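Local coordinates for protein dihydrodipicolinate synthase (Agrobacterium tumefaciens, PDB 3B4U) that probably condenses pyruvate with aspartate semialdehyde in the pathway to lysine, at residues 64-69 and 73-78; 209-214 and 219-224; 246-251 and 264-269. All blocks are in the same frame, centred on the assembly; numbering follows the deposited sequence.

Contact 1 (64-69 and 73-78); sequences SFIAAG and SRIVTG
Phe-65 and Ile-66 on the last turn of helix 57-67 meet Ile-75, which opens strand 75-79, in a small apolar contact between an outer helix and the wall of the TIM barrel. It falls within the beta-alpha-beta crossover from strand 40-43 through this helix to strand 75-79. A single methyl group does the touching from the strand side: Ile-75 CD1 lies 4.1 Å from Phe-65 CB and 4.4 Å from Ile-66 CG1, so it rests against two successive helix residues. Two staggered torsions place it there. CG1 of Ile-75 stands anti to the carbonyl carbon (chi1 -60°), and CD1 continues in an extended line (chi2 173°), carrying the branch outward from the barrel wall to the helix. Phe-65 meets this methyl through CB, and its buried side chain continues onto helix 23-35. With 96 Å² covered in all and 8.9 Å between the CA atoms of Phe-65 and Ile-75, the two segments share a narrow interface. Just beyond it, Gly-69 ends the helix in a Schellman motif, its N bonded 3.0 Å from Ile-66 O, and the chain turns back toward the strand. Around the contact, Phe-65 also packs on Ile-27 and Ala-30 of helix 23-35 and, with Ile-75, on Leu-43 of strand 40-43 and Ile-70 of the connecting loop.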
loop_
_atom_site.group_PDB
_atom_site.type_symbol
_atom_site.label_atom_id
_atom_site.label_comp_id
_atom_site.label_asym_id
_atom_site.label_seq_id
_atom_site.Cartn_x
_atom_site.Cartn_y
_atom_site.Cartn_z
ATOM N N SER B 64 -21.764 -2.568 11.896
ATOM C CA SER B 64 -23.101 -2.470 11.322
ATOM C C SER B 64 -23.571 -3.779 10.694
ATOM O O SER B 64 -24.745 -4.144 10.833
ATOM C CB SER B 64 -23.157 -1.359 10.293
ATOM O OG SER B 64 -22.976 -0.083 10.882
ATOM N N PHE B 65 -22.668 -4.494 10.025
ATOM C CA PHE B 65 -23.040 -5.806 9.468
ATOM C C PHE B 65 -23.497 -6.741 10.568
ATOM O O PHE B 65 -24.509 -7.453 10.421
ATOM C CB PHE B 65 -21.829 -6.444 8.761
ATOM C CG PHE B 65 -21.816 -6.250 7.263
ATOM C CD1 PHE B 65 -21.585 -5.005 6.701
ATOM C CD2 PHE B 65 -22.040 -7.338 6.410
ATOM C CE1 PHE B 65 -21.615 -4.862 5.313
ATOM C CE2 PHE B 65 -22.086 -7.177 5.044
ATOM C CZ PHE B 65 -21.873 -5.935 4.488
ATOM N N ILE B 66 -22.751 -6.759 11.669
ATOM C CA ILE B 66 -23.064 -7.662 12.774
ATOM C C ILE B 66 -24.363 -7.242 13.466
ATOM O O ILE B 66 -25.208 -8.089 13.771
ATOM C CB ILE B 66 -21.852 -7.777 13.707
ATOM C CG1 ILE B 66 -20.728 -8.485 12.936
ATOM C CG2 ILE B 66 -22.222 -8.541 14.976
ATOM C CD1 ILE B 66 -19.376 -8.539 13.638
ATOM N N ALA B 67 -24.573 -5.946 13.657
ATOM C CA ALA B 67 -25.830 -5.471 14.251
ATOM C C ALA B 67 -27.023 -5.773 13.359
ATOM O O ALA B 67 -28.122 -6.020 13.864
ATOM C CB ALA B 67 -25.747 -3.982 14.542
ATOM N N ALA B 68 -26.815 -5.816 12.044
ATOM C CA ALA B 68 -27.855 -6.123 11.066
ATOM C C ALA B 68 -28.132 -7.640 10.994
ATOM O O ALA B 68 -28.951 -8.081 10.205
ATOM C CB ALA B 68 -27.482 -5.582 9.700
ATOM N N GLY B 69 -27.382 -8.425 11.725
ATOM C CA GLY B 69 -27.713 -9.825 11.894
ATOM C C GLY B 69 -27.059 -10.795 10.960
ATOM O O GLY B 69 -27.397 -11.961 11.006
ATOM N N SER B 73 -19.633 -15.658 11.129
ATOM C CA SER B 73 -19.095 -16.790 10.406
ATOM C C SER B 73 -19.384 -16.801 8.919
ATOM O O SER B 73 -18.851 -17.649 8.199
ATOM C CB SER B 73 -19.567 -18.082 11.043
ATOM O OG SER B 73 -20.970 -18.204 10.963
ATOM N N ARG B 74 -20.216 -15.874 8.456
ATOM C CA ARG B 74 -20.437 -15.662 7.036
ATOM C C ARG B 74 -19.737 -14.410 6.514
ATOM O O ARG B 74 -20.011 -13.996 5.396
ATOM C CB ARG B 74 -21.930 -15.625 6.729
ATOM C CG ARG B 74 -22.574 -17.006 6.932
ATOM C CD ARG B 74 -23.980 -17.042 6.472
ATOM N NE ARG B 74 -24.565 -18.347 6.723
ATOM C CZ ARG B 74 -25.580 -18.613 7.558
ATOM N NH1 ARG B 74 -26.214 -17.675 8.295
ATOM N NH2 ARG B 74 -25.980 -19.864 7.634
ATOM N N ILE B 75 -18.786 -13.872 7.283
ATOM C CA ILE B 75 -18.042 -12.680 6.896
ATOM C C ILE B 75 -16.562 -12.997 6.890
ATOM O O ILE B 75 -16.007 -13.534 7.844
ATOM C CB ILE B 75 -18.302 -11.519 7.871
ATOM C CG1 ILE B 75 -19.780 -11.163 7.886
ATOM C CG2 ILE B 75 -17.459 -10.293 7.502
ATOM C CD1 ILE B 75 -20.169 -10.143 8.951
ATOM N N VAL B 76 -15.907 -12.663 5.784
ATOM C CA VAL B 76 -14.448 -12.669 5.638
ATOM C C VAL B 76 -14.026 -11.212 5.521
ATOM O O VAL B 76 -14.709 -10.436 4.852
ATOM C CB VAL B 76 -14.039 -13.458 4.376
ATOM C CG1 VAL B 76 -12.542 -13.402 4.110
ATOM C CG2 VAL B 76 -14.533 -14.910 4.473
ATOM N N THR B 77 -12.933 -10.801 6.167
ATOM C CA THR B 77 -12.450 -9.435 6.028
ATOM C C THR B 77 -11.106 -9.390 5.341
ATOM O O THR B 77 -10.138 -10.020 5.801
ATOM C CB THR B 77 -12.367 -8.724 7.380
ATOM O OG1 THR B 77 -11.487 -9.425 8.247
ATOM C CG2 THR B 77 -13.715 -8.643 8.040
ATOM N N GLY B 78 -10.996 -8.590 4.290
ATOM C CA GLY B 78 -9.713 -8.300 3.671
ATOM C C GLY B 78 -8.885 -7.366 4.513
ATOM O O GLY B 78 -9.407 -6.426 5.104
#

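Contact 2 (209-214 and 219-224); sequences AISGVA and QEVRAM
Ser-211 sets a buried hydroxyl against an isopropyl group: its OG lies 3.6 Å from Val-221 CG1 in an otherwise apolar contact. The oxygen is not left without a polar partner, for it accepts the backbone N-H of Ala-214 (OG to N 3.0 Å, N-H...O 146°). This ST motif folds the chain over as strand 208-211 of the TIM barrel gives way to a short 3-10 turn. OG is anti to the backbone N of Ser-211 (chi1 166°), which points it at both Ala-214 N and the valine. Val-221, on helix 218-225, is the one residue of segment 219-224 that meets the turn. Its CG1 takes Ser-211, its CG2 takes Val-213 CG1 at 3.7 Å with the two side chains crossing at a slant, and its CB stands 4.1 Å from Ala-214 CB. The backbones come close as well, with 5.8 Å between the CA atoms of Ala-214 and Val-221. On the surrounding elements, Val-221 also reaches Leu-7 of strand 6-10, which pairs with strand 208-211 to close the barrel. Val-213 packs on Ile-234 and Val-238 of helix 232-240, and Arg-222 forms a salt bridge with Asp-39.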
loop_
_atom_site.group_PDB
_atom_site.type_symbol
_atom_site.label_atom_id
_atom_site.label_comp_id
_atom_site.label_asym_id
_atom_site.label_seq_id
_atom_site.Cartn_x
_atom_site.Cartn_y
_atom_site.Cartn_z
ATOM N N ALA B 209 -13.854 -20.014 -4.104
ATOM C CA ALA B 209 -13.452 -18.719 -4.646
ATOM C C ALA B 209 -13.985 -17.582 -3.791
ATOM O O ALA B 209 -15.047 -17.714 -3.173
ATOM C CB ALA B 209 -13.987 -18.552 -6.099
ATOM N N ILE B 210 -13.241 -16.497 -3.832
ATOM C CA ILE B 210 -13.692 -15.188 -3.402
ATOM C C ILE B 210 -13.829 -14.381 -4.690
ATOM O O ILE B 210 -12.840 -13.978 -5.277
ATOM C CB ILE B 210 -12.717 -14.531 -2.412
ATOM C CG1 ILE B 210 -12.565 -15.389 -1.131
ATOM C CG2 ILE B 210 -13.177 -13.117 -2.076
ATOM C CD1 ILE B 210 -11.441 -14.967 -0.229
ATOM N N SER B 211 -15.054 -14.226 -5.154
ATOM C CA SER B 211 -15.325 -13.898 -6.557
ATOM C C SER B 211 -15.959 -12.540 -6.767
ATOM O O SER B 211 -17.005 -12.255 -6.183
ATOM C CB SER B 211 -16.248 -14.966 -7.125
ATOM O OG SER B 211 -16.811 -14.558 -8.376
ATOM N N GLY B 212 -15.400 -11.739 -7.661
ATOM C CA GLY B 212 -16.006 -10.485 -8.055
ATOM C C GLY B 212 -17.250 -10.658 -8.921
ATOM O O GLY B 212 -18.245 -9.967 -8.739
ATOM N N VAL B 213 -17.207 -11.592 -9.863
ATOM C CA VAL B 213 -18.345 -11.859 -10.717
ATOM C C VAL B 213 -19.539 -12.347 -9.921
ATOM O O VAL B 213 -20.671 -12.109 -10.319
ATOM C CB VAL B 213 -17.944 -12.833 -11.881
ATOM C CG1 VAL B 213 -19.153 -13.319 -12.641
ATOM C CG2 VAL B 213 -16.908 -12.150 -12.794
ATOM N N ALA B 214 -19.303 -12.993 -8.780
ATOM C CA ALA B 214 -20.373 -13.459 -7.923
ATOM C C ALA B 214 -21.200 -12.321 -7.312
ATOM O O ALA B 214 -22.254 -12.597 -6.757
ATOM C CB ALA B 214 -19.831 -14.366 -6.797
ATOM N N GLN B 219 -25.350 -17.483 -8.836
ATOM C CA GLN B 219 -25.611 -18.891 -9.100
ATOM C C GLN B 219 -24.647 -19.487 -10.112
ATOM O O GLN B 219 -24.199 -20.624 -9.966
ATOM C CB GLN B 219 -27.056 -19.085 -9.559
ATOM C CG GLN B 219 -28.024 -19.189 -8.416
ATOM C CD GLN B 219 -27.873 -20.517 -7.702
ATOM O OE1 GLN B 219 -28.038 -21.584 -8.320
ATOM N NE2 GLN B 219 -27.599 -20.489 -6.413
ATOM N N GLU B 220 -24.318 -18.714 -11.127
ATOM C CA GLU B 220 -23.427 -19.205 -12.163
ATOM C C GLU B 220 -22.022 -19.463 -11.621
ATOM O O GLU B 220 -21.380 -20.471 -11.915
ATOM C CB GLU B 220 -23.357 -18.221 -13.346
ATOM C CG GLU B 220 -24.650 -18.110 -14.150
ATOM C CD GLU B 220 -25.740 -17.246 -13.554
ATOM O OE1 GLU B 220 -25.563 -16.641 -12.470
ATOM O OE2 GLU B 220 -26.809 -17.189 -14.194
ATOM N N VAL B 221 -21.531 -18.560 -10.789
ATOM C CA VAL B 221 -20.227 -18.760 -10.162
ATOM C C VAL B 221 -20.287 -19.912 -9.162
ATOM O O VAL B 221 -19.330 -20.664 -9.052
ATOM C CB VAL B 221 -19.652 -17.465 -9.550
ATOM C CG1 VAL B 221 -18.302 -17.745 -8.917
ATOM C CG2 VAL B 221 -19.515 -16.364 -10.623
ATOM N N ARG B 222 -21.389 -20.060 -8.424
ATOM C CA ARG B 222 -21.489 -21.175 -7.486
ATOM C C ARG B 222 -21.313 -22.530 -8.171
ATOM O O ARG B 222 -20.659 -23.421 -7.651
ATOM C CB ARG B 222 -22.810 -21.101 -6.714
ATOM C CG ARG B 222 -22.874 -22.147 -5.629
ATOM C CD ARG B 222 -24.214 -22.189 -4.890
ATOM N NE ARG B 222 -24.217 -23.315 -3.955
ATOM C CZ ARG B 222 -23.627 -23.354 -2.773
ATOM N NH1 ARG B 222 -23.041 -22.275 -2.224
ATOM N NH2 ARG B 222 -23.617 -24.506 -2.125
ATOM N N ALA B 223 -21.883 -22.663 -9.362
ATOM C CA ALA B 223 -21.782 -23.938 -10.085
ATOM C C ALA B 223 -20.325 -24.261 -10.374
ATOM O O ALA B 223 -19.944 -25.428 -10.401
ATOM C CB ALA B 223 -22.597 -23.876 -11.345
ATOM N N MET B 224 -19.504 -23.243 -10.587
ATOM C CA MET B 224 -18.085 -23.415 -10.829
ATOM C C MET B 224 -17.306 -23.650 -9.523
ATOM O O MET B 224 -16.555 -24.615 -9.394
ATOM C CB MET B 224 -17.519 -22.169 -11.520
ATOM C CG MET B 224 -18.188 -21.808 -12.839
ATOM S SD MET B 224 -17.814 -20.040 -13.454
ATOM C CE MET B 224 -16.155 -20.386 -14.162
#

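Contact 3 (246-251 and 264-269); sequences VTPAVK and SDVRAP
Val-266 packs against Pro-248 and Lys-251 where a loop crosses helix 246-258, in the helical region that follows the TIM barrel in this family. The tight part centres on one methyl group. Val-266 CG1 lies 4.1 Å from Pro-248 CB, the two side chains meeting at about a right angle, and 3.8 Å from Lys-251 CD. CG1 thus rests over both the pyrrolidine ring and the lysine stem on one face of the helix. That stem bends at its third torsion (chi3 109°), and the ammonium group ends at the loop backbone beside the valine. There NZ is buried among several oxygens: besides Asp-265 O it has Glu-49 OE2 in a salt bridge and Thr-13 O, an environment that would probably favour its positive charge. The side chains of Ser-264 and Asp-265 make up the looser side, their CB atoms pointing away from the helix. Nearby a water links the two backbones, donating to Pro-248 O and Ser-264 O at 3.1 Å each. Further along the loop, Arg-267 packs on Ile-84 of the second subunit and Pro-269 on Pro-107 of that subunit. Across the contact itself, Lys-251 NZ donates to Asp-265 O at 2.8 Å, lying in the carbonyl plane with a C=O...N angle of 152°.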
loop_
_atom_site.group_PDB
_atom_site.type_symbol
_atom_site.label_atom_id
_atom_site.label_comp_id
_atom_site.label_asym_id
_atom_site.label_seq_id
_atom_site.Cartn_x
_atom_site.Cartn_y
_atom_site.Cartn_z
ATOM N N VAL B 246 -11.185 -3.257 -13.792
ATOM C CA VAL B 246 -11.951 -4.439 -13.377
ATOM C C VAL B 246 -13.033 -4.117 -12.348
ATOM O O VAL B 246 -14.194 -4.500 -12.523
ATOM C CB VAL B 246 -11.018 -5.586 -12.852
ATOM C CG1 VAL B 246 -11.806 -6.822 -12.500
ATOM C CG2 VAL B 246 -9.910 -5.948 -13.821
ATOM N N THR B 247 -12.668 -3.435 -11.271
ATOM C CA THR B 247 -13.614 -3.204 -10.212
ATOM C C THR B 247 -14.743 -2.257 -10.634
ATOM O O THR B 247 -15.925 -2.553 -10.420
ATOM C CB THR B 247 -12.878 -2.779 -8.929
ATOM O OG1 THR B 247 -12.016 -3.867 -8.528
ATOM C CG2 THR B 247 -13.866 -2.443 -7.809
ATOM N N PRO B 248 -14.412 -1.132 -11.295
ATOM C CA PRO B 248 -15.503 -0.298 -11.797
ATOM C C PRO B 248 -16.461 -1.049 -12.764
ATOM O O PRO B 248 -17.668 -0.839 -12.718
ATOM C CB PRO B 248 -14.761 0.869 -12.460
ATOM C CG PRO B 248 -13.429 0.962 -11.711
ATOM C CD PRO B 248 -13.094 -0.493 -11.483
ATOM N N ALA B 249 -15.936 -1.940 -13.603
ATOM C CA ALA B 249 -16.789 -2.711 -14.510
ATOM C C ALA B 249 -17.683 -3.712 -13.789
ATOM O O ALA B 249 -18.840 -3.883 -14.137
ATOM C CB ALA B 249 -15.957 -3.400 -15.586
ATOM N N VAL B 250 -17.159 -4.364 -12.754
ATOM C CA VAL B 250 -17.993 -5.220 -11.944
ATOM C C VAL B 250 -19.157 -4.445 -11.349
ATOM O O VAL B 250 -20.310 -4.886 -11.363
ATOM C CB VAL B 250 -17.140 -5.869 -10.814
ATOM C CG1 VAL B 250 -18.026 -6.488 -9.747
ATOM C CG2 VAL B 250 -16.236 -6.941 -11.387
ATOM N N LYS B 251 -18.865 -3.250 -10.832
ATOM C CA LYS B 251 -19.928 -2.420 -10.264
ATOM C C LYS B 251 -20.991 -2.021 -11.289
ATOM O O LYS B 251 -22.183 -2.012 -10.982
ATOM C CB LYS B 251 -19.318 -1.214 -9.561
ATOM C CG LYS B 251 -18.578 -1.578 -8.263
ATOM C CD LYS B 251 -17.959 -0.341 -7.582
ATOM C CE LYS B 251 -18.704 -0.004 -6.308
ATOM N NZ LYS B 251 -18.100 1.169 -5.636
ATOM N N SER B 264 -22.682 2.665 -9.474
ATOM C CA SER B 264 -21.910 3.404 -10.473
ATOM C C SER B 264 -20.633 3.929 -9.844
ATOM O O SER B 264 -19.505 3.585 -10.311
ATOM C CB SER B 264 -22.766 4.493 -11.173
ATOM O OG SER B 264 -23.492 5.271 -10.240
ATOM N N ASP B 265 -20.848 4.641 -8.746
ATOM C CA ASP B 265 -19.826 5.433 -8.105
ATOM C C ASP B 265 -18.694 4.578 -7.536
ATOM O O ASP B 265 -18.923 3.542 -6.891
ATOM C CB ASP B 265 -20.427 6.310 -6.994
ATOM C CG ASP B 265 -21.134 7.551 -7.523
ATOM O OD1 ASP B 265 -21.077 7.782 -8.740
ATOM O OD2 ASP B 265 -21.757 8.246 -6.701
ATOM N N VAL B 266 -17.476 5.041 -7.772
ATOM C CA VAL B 266 -16.288 4.445 -7.205
ATOM C C VAL B 266 -15.548 5.498 -6.436
ATOM O O VAL B 266 -15.752 6.700 -6.631
ATOM C CB VAL B 266 -15.357 3.845 -8.293
ATOM C CG1 VAL B 266 -16.033 2.633 -8.954
ATOM C CG2 VAL B 266 -14.929 4.887 -9.326
ATOM N N ARG B 267 -14.660 5.076 -5.568
ATOM C CA ARG B 267 -13.850 5.990 -4.796
ATOM C C ARG B 267 -12.527 6.232 -5.493
ATOM O O ARG B 267 -11.904 5.330 -6.050
ATOM C CB ARG B 267 -13.622 5.427 -3.380
ATOM C CG ARG B 267 -12.978 6.288 -2.373
ATOM C CD ARG B 267 -13.280 5.761 -0.970
ATOM N NE ARG B 267 -14.531 6.153 -0.298
ATOM C CZ ARG B 267 -14.772 5.851 0.997
ATOM N NH1 ARG B 267 -13.907 5.104 1.653
ATOM N NH2 ARG B 267 -15.859 6.255 1.649
ATOM N N ALA B 268 -12.064 7.471 -5.460
ATOM C CA ALA B 268 -10.738 7.800 -5.942
ATOM C C ALA B 268 -9.746 6.873 -5.224
ATOM O O ALA B 268 -9.911 6.582 -4.054
ATOM C CB ALA B 268 -10.434 9.276 -5.628
ATOM N N PRO B 269 -8.693 6.419 -5.920
ATOM C CA PRO B 269 -8.231 6.861 -7.227
ATOM C C PRO B 269 -8.826 6.172 -8.453
ATOM O O PRO B 269 -8.377 6.434 -9.574
ATOM C CB PRO B 269 -6.748 6.543 -7.124
ATOM C CG PRO B 269 -6.744 5.274 -6.348
ATOM C CD PRO B 269 -7.758 5.464 -5.307
HETATM O O HOH W 1 -18.016 2.200 -12.654
#

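In the fold
Contacts 1 and 2 are both buried and reach the same parallel barrel sheet. Contact 1 joins strand 75-79 to the helix before it in the chain, 57-67, and contact 2 joins strand 208-211 to the helix after it, 218-225. Their centres are 19 Å apart and they do not touch. Contact 1 is purely apolar, whereas contact 2 adds a hydroxyl that secures its own turn. Contact 3 involves no strand: it ties a helix to a loop, is only partly buried, borders the second subunit, and is the one whose segments are joined by a direct hydrogen bond and a water bridge. It abuts contact 2, where Gly-212 O lies 3.6 Å from Val-250 CG1.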